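Local coordinates for glycosylation Associate Protein 1 (Streptococcus agalactiae serotype V, PDB 6OYC), which probably assists, as a component of the Gap123 complex, the glycosylation and accessory Sec secretion of a streptococcal adhesin, at residues N12-Y16 / Y167-L171; L339-L344 / F377-F382. All blocks are in the same frame, centred on the assembly; numbering follows the deposited sequence.

Two ways of fixing a loop to a regular element appear in this chain, one polar and one aromatic. In contact 1 the loop 12-16, which follows strand 2-5 of the seven-stranded parallel sheet, is bonded through side chains to segment 167-171 of strand 164-171 in the large antiparallel sheet. In contact 2 the loop 377-382 packs phenylalanines around a tyrosine of helix segment 339-344, beside the six-stranded parallel sheet. The contacts lie on opposite sides of the chain's centre, with their own centres 53 Å apart and nearest atoms about 35 Å apart, so they do not touch. Contact 1 closes before contact 2 opens along the sequence.

Contact 1: N12-Y16 / Y167-L171; sequences NRTWY and YQDYL
A type I turn running from Arg13 to Tyr16 meets an antiparallel strand here, and the two are joined through side chains, with Gln168 as the hub. Both ends of its amide are used. Gln168 OE1 is gripped end-on by the guanidinium of Arg13, whose NH1 lies 2.8 Å and NH2 2.7 Å from that one oxygen. Although OE1 lies in the guanidinium plane, the two donors meet the carbonyl differently: NH1 arrives nearly in line with the C=O bond, whereas NH2 stands above the carbonyl plane. At the other end, Gln168 NE2 donates to Tyr16 OH over 2.9 Å, almost straight at 167° and in the amide plane.

The turn brings its own two side chains together. Arg13 runs extended from CG to NE, with CG anti to the backbone N (chi1 -169°), and its guanidinium lies against a face of the Tyr16 ring, Arg13 NH1 standing 3.3 Å above the ring plane. The phenol and the guanidinium thus reach Gln168 as a layered pair. Tyr170 adds a water bridge: the water donates to Tyr170 OH at 2.8 Å and, weakly, to Trp15 O.

Glu181, on strand 177-182, forms a salt bridge with Arg13 and a hydrogen bond with Tyr170 OH, while Ser156 of strand 154-161 bonds Gln168 NE2. The turn lies against four consecutive strands of the antiparallel sheet, Tyr16 also touching Leu147 of 141-148 and Arg13 Leu158 of 154-161, with Trp15 reaching helix 208-223.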
loop_
_atom_site.group_PDB
_atom_site.type_symbol
_atom_site.label_atom_id
_atom_site.label_comp_id
_atom_site.label_asym_id
_atom_site.label_seq_id
_atom_site.Cartn_x
_atom_site.Cartn_y
_atom_site.Cartn_z
ATOM N N ASN A 12 1.811 0.796 14.526
ATOM C CA ASN A 12 2.312 0.856 15.891
ATOM C C ASN A 12 2.160 2.225 16.526
ATOM O O ASN A 12 2.482 2.383 17.704
ATOM C CB ASN A 12 3.768 0.404 15.906
ATOM C CG ASN A 12 3.912 -0.996 15.355
ATOM O OD1 ASN A 12 3.212 -1.908 15.805
ATOM N ND2 ASN A 12 4.766 -1.170 14.348
ATOM N N ARG A 13 1.637 3.198 15.789
ATOM C CA ARG A 13 1.477 4.559 16.280
ATOM C C ARG A 13 0.490 5.233 15.325
ATOM O O ARG A 13 0.896 5.839 14.325
ATOM C CB ARG A 13 2.847 5.261 16.330
ATOM C CG ARG A 13 2.893 6.592 17.068
ATOM C CD ARG A 13 4.279 7.250 16.915
ATOM N NE ARG A 13 4.223 8.701 17.093
ATOM C CZ ARG A 13 5.264 9.523 16.943
ATOM N NH1 ARG A 13 6.449 9.028 16.608
ATOM N NH2 ARG A 13 5.110 10.849 17.094
ATOM N N THR A 14 -0.803 5.103 15.635
ATOM C CA THR A 14 -1.871 5.295 14.658
ATOM C C THR A 14 -1.696 6.566 13.841
ATOM O O THR A 14 -1.780 6.539 12.608
ATOM C CB THR A 14 -3.234 5.328 15.363
ATOM O OG1 THR A 14 -3.459 4.079 16.004
ATOM C CG2 THR A 14 -4.385 5.581 14.367
ATOM N N TRP A 15 -1.487 7.695 14.509
ATOM C CA TRP A 15 -1.593 8.992 13.852
ATOM C C TRP A 15 -0.284 9.443 13.234
ATOM O O TRP A 15 -0.183 10.594 12.798
ATOM C CB TRP A 15 -2.135 10.030 14.851
ATOM C CG TRP A 15 -3.358 9.483 15.568
ATOM C CD1 TRP A 15 -3.424 9.014 16.856
ATOM C CD2 TRP A 15 -4.673 9.300 15.015
ATOM N NE1 TRP A 15 -4.690 8.562 17.138
ATOM C CE2 TRP A 15 -5.477 8.722 16.027
ATOM C CE3 TRP A 15 -5.251 9.575 13.769
ATOM C CZ2 TRP A 15 -6.821 8.403 15.825
ATOM C CZ3 TRP A 15 -6.593 9.261 13.569
ATOM C CH2 TRP A 15 -7.360 8.680 14.593
ATOM N N TYR A 16 0.710 8.558 13.164
ATOM C CA TYR A 16 2.054 8.883 12.716
ATOM C C TYR A 16 2.231 8.544 11.226
ATOM O O TYR A 16 1.302 8.109 10.543
ATOM C CB TYR A 16 3.085 8.146 13.590
ATOM C CG TYR A 16 4.513 8.657 13.467
ATOM C CD1 TYR A 16 4.820 9.988 13.744
ATOM C CD2 TYR A 16 5.543 7.819 13.053
ATOM C CE1 TYR A 16 6.115 10.472 13.624
ATOM C CE2 TYR A 16 6.844 8.292 12.940
ATOM C CZ TYR A 16 7.112 9.623 13.234
ATOM O OH TYR A 16 8.373 10.114 13.120
ATOM N N TYR A 167 10.174 12.398 22.934
ATOM C CA TYR A 167 9.126 13.271 22.407
ATOM C C TYR A 167 9.483 13.706 20.985
ATOM O O TYR A 167 10.629 13.594 20.539
ATOM C CB TYR A 167 8.921 14.506 23.295
ATOM C CG TYR A 167 10.206 15.282 23.533
ATOM C CD1 TYR A 167 10.665 16.220 22.615
ATOM C CD2 TYR A 167 10.969 15.059 24.661
ATOM C CE1 TYR A 167 11.831 16.910 22.824
ATOM C CE2 TYR A 167 12.150 15.750 24.875
ATOM C CZ TYR A 167 12.572 16.666 23.960
ATOM O OH TYR A 167 13.742 17.347 24.184
ATOM N N GLN A 168 8.488 14.266 20.304
ATOM C CA GLN A 168 8.608 14.682 18.915
ATOM C C GLN A 168 8.193 16.142 18.784
ATOM O O GLN A 168 7.075 16.509 19.169
ATOM C CB GLN A 168 7.739 13.804 18.001
ATOM C CG GLN A 168 8.082 13.961 16.530
ATOM C CD GLN A 168 8.090 12.622 15.786
ATOM O OE1 GLN A 168 7.554 11.620 16.273
ATOM N NE2 GLN A 168 8.693 12.612 14.599
ATOM N N ASP A 169 9.085 16.966 18.238
ATOM C CA ASP A 169 8.788 18.370 17.966
ATOM C C ASP A 169 8.366 18.527 16.509
ATOM O O ASP A 169 9.136 18.194 15.604
ATOM C CB ASP A 169 10.002 19.244 18.276
ATOM C CG ASP A 169 10.263 19.346 19.761
ATOM O OD1 ASP A 169 9.447 18.774 20.522
ATOM O OD2 ASP A 169 11.261 19.992 20.170
ATOM N N TYR A 170 7.152 19.033 16.279
ATOM C CA TYR A 170 6.666 19.262 14.927
ATOM C C TYR A 170 6.872 20.722 14.573
ATOM O O TYR A 170 6.511 21.610 15.352
ATOM C CB TYR A 170 5.190 18.911 14.777
ATOM C CG TYR A 170 4.799 17.472 15.022
ATOM C CD1 TYR A 170 4.746 16.955 16.320
ATOM C CD2 TYR A 170 4.416 16.642 13.960
ATOM C CE1 TYR A 170 4.348 15.638 16.554
ATOM C CE2 TYR A 170 4.022 15.312 14.178
ATOM C CZ TYR A 170 3.988 14.824 15.480
ATOM O OH TYR A 170 3.579 13.533 15.721
ATOM N N LEU A 171 7.422 20.967 13.389
ATOM C CA LEU A 171 7.928 22.278 13.015
ATOM C C LEU A 171 7.132 22.851 11.854
ATOM O O LEU A 171 6.520 22.119 11.070
ATOM C CB LEU A 171 9.418 22.206 12.638
ATOM C CG LEU A 171 10.381 21.530 13.638
ATOM C CD1 LEU A 171 11.845 21.597 13.202
ATOM C CD2 LEU A 171 10.241 22.132 15.025
HETATM O O HOH W 1 1.667 11.636 14.958
#

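Contact 2: L339-L344 / F377-F382; sequences LYKVML and FDQKFF
An aromatic cluster of Tyr340, Phe377, Phe381 and Phe382 joins the last turns of helix 329-344 to the loop that follows helix 360-375. A first torsion of -171° turns the Tyr340 ring away from its backbone N and out among the three phenylalanines. Phe382 takes the edge of this ring against its face in a T-shaped pair, centroids 5.2 Å apart and planes at 78°, and Tyr340 CB makes a CH-pi contact over the same Phe382 ring.

The CD2 rim of Phe377 leans over one face of the tyrosine, 3.4 Å from Tyr340 CG, the two planes inclined at 49°. Leu344 CG lies over the rim of the opposite face. The ring of Phe381 is nearly parallel to that of Tyr340 but slid aside, so that Phe381 CZ approaches Tyr340 CE1 at 3.7 Å with little overlap.

Met343 borders two rings at their edges: its SD makes a Met-aromatic contact 3.7 Å from Phe382 CE1, and its CB meets Phe381. The phenol is tied down at its polar end, where Gln379 NE2 donates to Tyr340 OH over 2.8 Å, nearly straight.

Leu406 of strand 406-409 touches both Met343 and Phe382. Helices 329-344 and 360-375 belong to successive beta-alpha-beta units, 318-323 to 349-354 and 349-354 to 406-409, of a parallel sheet, consistent with the Rossmann-like domain of a GT-B fold.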
loop_
_atom_site.group_PDB
_atom_site.type_symbol
_atom_site.label_atom_id
_atom_site.label_comp_id
_atom_site.label_asym_id
_atom_site.label_seq_id
_atom_site.Cartn_x
_atom_site.Cartn_y
_atom_site.Cartn_z
ATOM N N LEU A 339 7.091 -27.905 -13.868
ATOM C CA LEU A 339 7.573 -26.804 -14.698
ATOM C C LEU A 339 8.601 -27.296 -15.705
ATOM O O LEU A 339 8.576 -26.889 -16.873
ATOM C CB LEU A 339 8.165 -25.688 -13.828
ATOM C CG LEU A 339 7.199 -24.855 -12.961
ATOM C CD1 LEU A 339 7.972 -23.979 -11.965
ATOM C CD2 LEU A 339 6.248 -24.025 -13.807
ATOM N N TYR A 340 9.509 -28.173 -15.261
ATOM C CA TYR A 340 10.439 -28.842 -16.166
ATOM C C TYR A 340 9.705 -29.517 -17.323
ATOM O O TYR A 340 10.052 -29.316 -18.493
ATOM C CB TYR A 340 11.273 -29.852 -15.375
ATOM C CG TYR A 340 12.427 -30.453 -16.151
ATOM C CD1 TYR A 340 13.535 -29.687 -16.483
ATOM C CD2 TYR A 340 12.413 -31.790 -16.537
ATOM C CE1 TYR A 340 14.596 -30.231 -17.192
ATOM C CE2 TYR A 340 13.474 -32.344 -17.236
ATOM C CZ TYR A 340 14.555 -31.557 -17.569
ATOM O OH TYR A 340 15.608 -32.093 -18.268
ATOM N N LYS A 341 8.654 -30.282 -17.018
ATOM C CA LYS A 341 7.954 -31.036 -18.057
ATOM C C LYS A 341 7.342 -30.119 -19.112
ATOM O O LYS A 341 7.509 -30.350 -20.317
ATOM C CB LYS A 341 6.880 -31.925 -17.431
ATOM C CG LYS A 341 7.399 -33.260 -16.894
ATOM C CD LYS A 341 6.268 -34.269 -16.774
ATOM C CE LYS A 341 6.191 -34.864 -15.364
ATOM N NZ LYS A 341 7.360 -35.724 -15.004
ATOM N N VAL A 342 6.619 -29.073 -18.685
ATOM C CA VAL A 342 5.986 -28.203 -19.675
ATOM C C VAL A 342 7.029 -27.388 -20.431
ATOM O O VAL A 342 6.800 -26.983 -21.577
ATOM C CB VAL A 342 4.927 -27.285 -19.031
ATOM C CG1 VAL A 342 4.064 -28.055 -18.035
ATOM C CG2 VAL A 342 5.578 -26.067 -18.387
ATOM N N MET A 343 8.193 -27.154 -19.820
ATOM C CA MET A 343 9.195 -26.292 -20.432
ATOM C C MET A 343 9.995 -27.026 -21.496
ATOM O O MET A 343 10.362 -26.426 -22.514
ATOM C CB MET A 343 10.123 -25.722 -19.360
ATOM C CG MET A 343 9.593 -24.424 -18.755
ATOM S SD MET A 343 10.490 -23.914 -17.290
ATOM C CE MET A 343 11.973 -23.198 -18.017
ATOM N N LEU A 344 10.278 -28.320 -21.286
ATOM C CA LEU A 344 10.886 -29.105 -22.355
ATOM C C LEU A 344 9.960 -29.193 -23.553
ATOM O O LEU A 344 10.413 -29.186 -24.699
ATOM C CB LEU A 344 11.243 -30.505 -21.870
ATOM C CG LEU A 344 12.268 -30.676 -20.758
ATOM C CD1 LEU A 344 12.048 -32.039 -20.177
ATOM C CD2 LEU A 344 13.690 -30.544 -21.281
ATOM N N PHE A 377 18.247 -31.030 -11.880
ATOM C CA PHE A 377 17.752 -31.381 -13.202
ATOM C C PHE A 377 18.851 -31.404 -14.251
ATOM O O PHE A 377 18.595 -31.851 -15.377
ATOM C CB PHE A 377 16.633 -30.435 -13.624
ATOM C CG PHE A 377 15.375 -30.627 -12.842
ATOM C CD1 PHE A 377 15.288 -30.181 -11.531
ATOM C CD2 PHE A 377 14.284 -31.264 -13.404
ATOM C CE1 PHE A 377 14.131 -30.353 -10.799
ATOM C CE2 PHE A 377 13.119 -31.439 -12.676
ATOM C CZ PHE A 377 13.040 -30.987 -11.373
ATOM N N ASP A 378 20.054 -30.928 -13.916
ATOM C CA ASP A 378 21.239 -31.142 -14.743
ATOM C C ASP A 378 21.136 -30.433 -16.102
ATOM O O ASP A 378 21.762 -30.851 -17.082
ATOM C CB ASP A 378 21.475 -32.655 -14.902
ATOM C CG ASP A 378 22.716 -32.985 -15.678
ATOM O OD1 ASP A 378 23.785 -32.445 -15.326
ATOM O OD2 ASP A 378 22.604 -33.783 -16.641
ATOM N N GLN A 379 20.367 -29.345 -16.185
ATOM C CA GLN A 379 20.061 -28.715 -17.465
ATOM C C GLN A 379 20.150 -27.198 -17.361
ATOM O O GLN A 379 19.515 -26.591 -16.490
ATOM C CB GLN A 379 18.667 -29.127 -17.940
ATOM C CG GLN A 379 18.609 -30.537 -18.481
ATOM C CD GLN A 379 18.312 -30.559 -19.959
ATOM O OE1 GLN A 379 19.132 -30.126 -20.769
ATOM N NE2 GLN A 379 17.132 -31.049 -20.323
ATOM N N LYS A 380 20.905 -26.588 -18.285
ATOM C CA LYS A 380 21.267 -25.181 -18.151
ATOM C C LYS A 380 20.072 -24.254 -18.375
ATOM O O LYS A 380 20.002 -23.175 -17.766
ATOM C CB LYS A 380 22.415 -24.836 -19.101
ATOM C CG LYS A 380 22.958 -23.416 -18.899
ATOM C CD LYS A 380 24.422 -23.410 -18.453
ATOM C CE LYS A 380 24.979 -21.980 -18.398
ATOM N NZ LYS A 380 25.085 -21.409 -17.014
ATOM N N PHE A 381 19.122 -24.643 -19.233
ATOM C CA PHE A 381 17.932 -23.816 -19.406
ATOM C C PHE A 381 17.075 -23.783 -18.142
ATOM O O PHE A 381 16.235 -22.886 -17.995
ATOM C CB PHE A 381 17.111 -24.303 -20.603
ATOM C CG PHE A 381 16.172 -25.436 -20.285
ATOM C CD1 PHE A 381 16.609 -26.755 -20.328
ATOM C CD2 PHE A 381 14.841 -25.183 -19.954
ATOM C CE1 PHE A 381 15.742 -27.801 -20.039
ATOM C CE2 PHE A 381 13.966 -26.226 -19.655
ATOM C CZ PHE A 381 14.413 -27.535 -19.704
ATOM N N PHE A 382 17.287 -24.730 -17.225
ATOM C CA PHE A 382 16.520 -24.869 -15.996
ATOM C C PHE A 382 17.421 -24.652 -14.788
ATOM O O PHE A 382 17.533 -25.530 -13.927
ATOM C CB PHE A 382 15.873 -26.262 -15.946
ATOM C CG PHE A 382 14.641 -26.353 -15.071
ATOM C CD1 PHE A 382 13.412 -25.886 -15.523
ATOM C CD2 PHE A 382 14.708 -26.934 -13.810
ATOM C CE1 PHE A 382 12.269 -25.977 -14.724
ATOM C CE2 PHE A 382 13.571 -27.025 -13.002
ATOM C CZ PHE A 382 12.350 -26.545 -13.461
#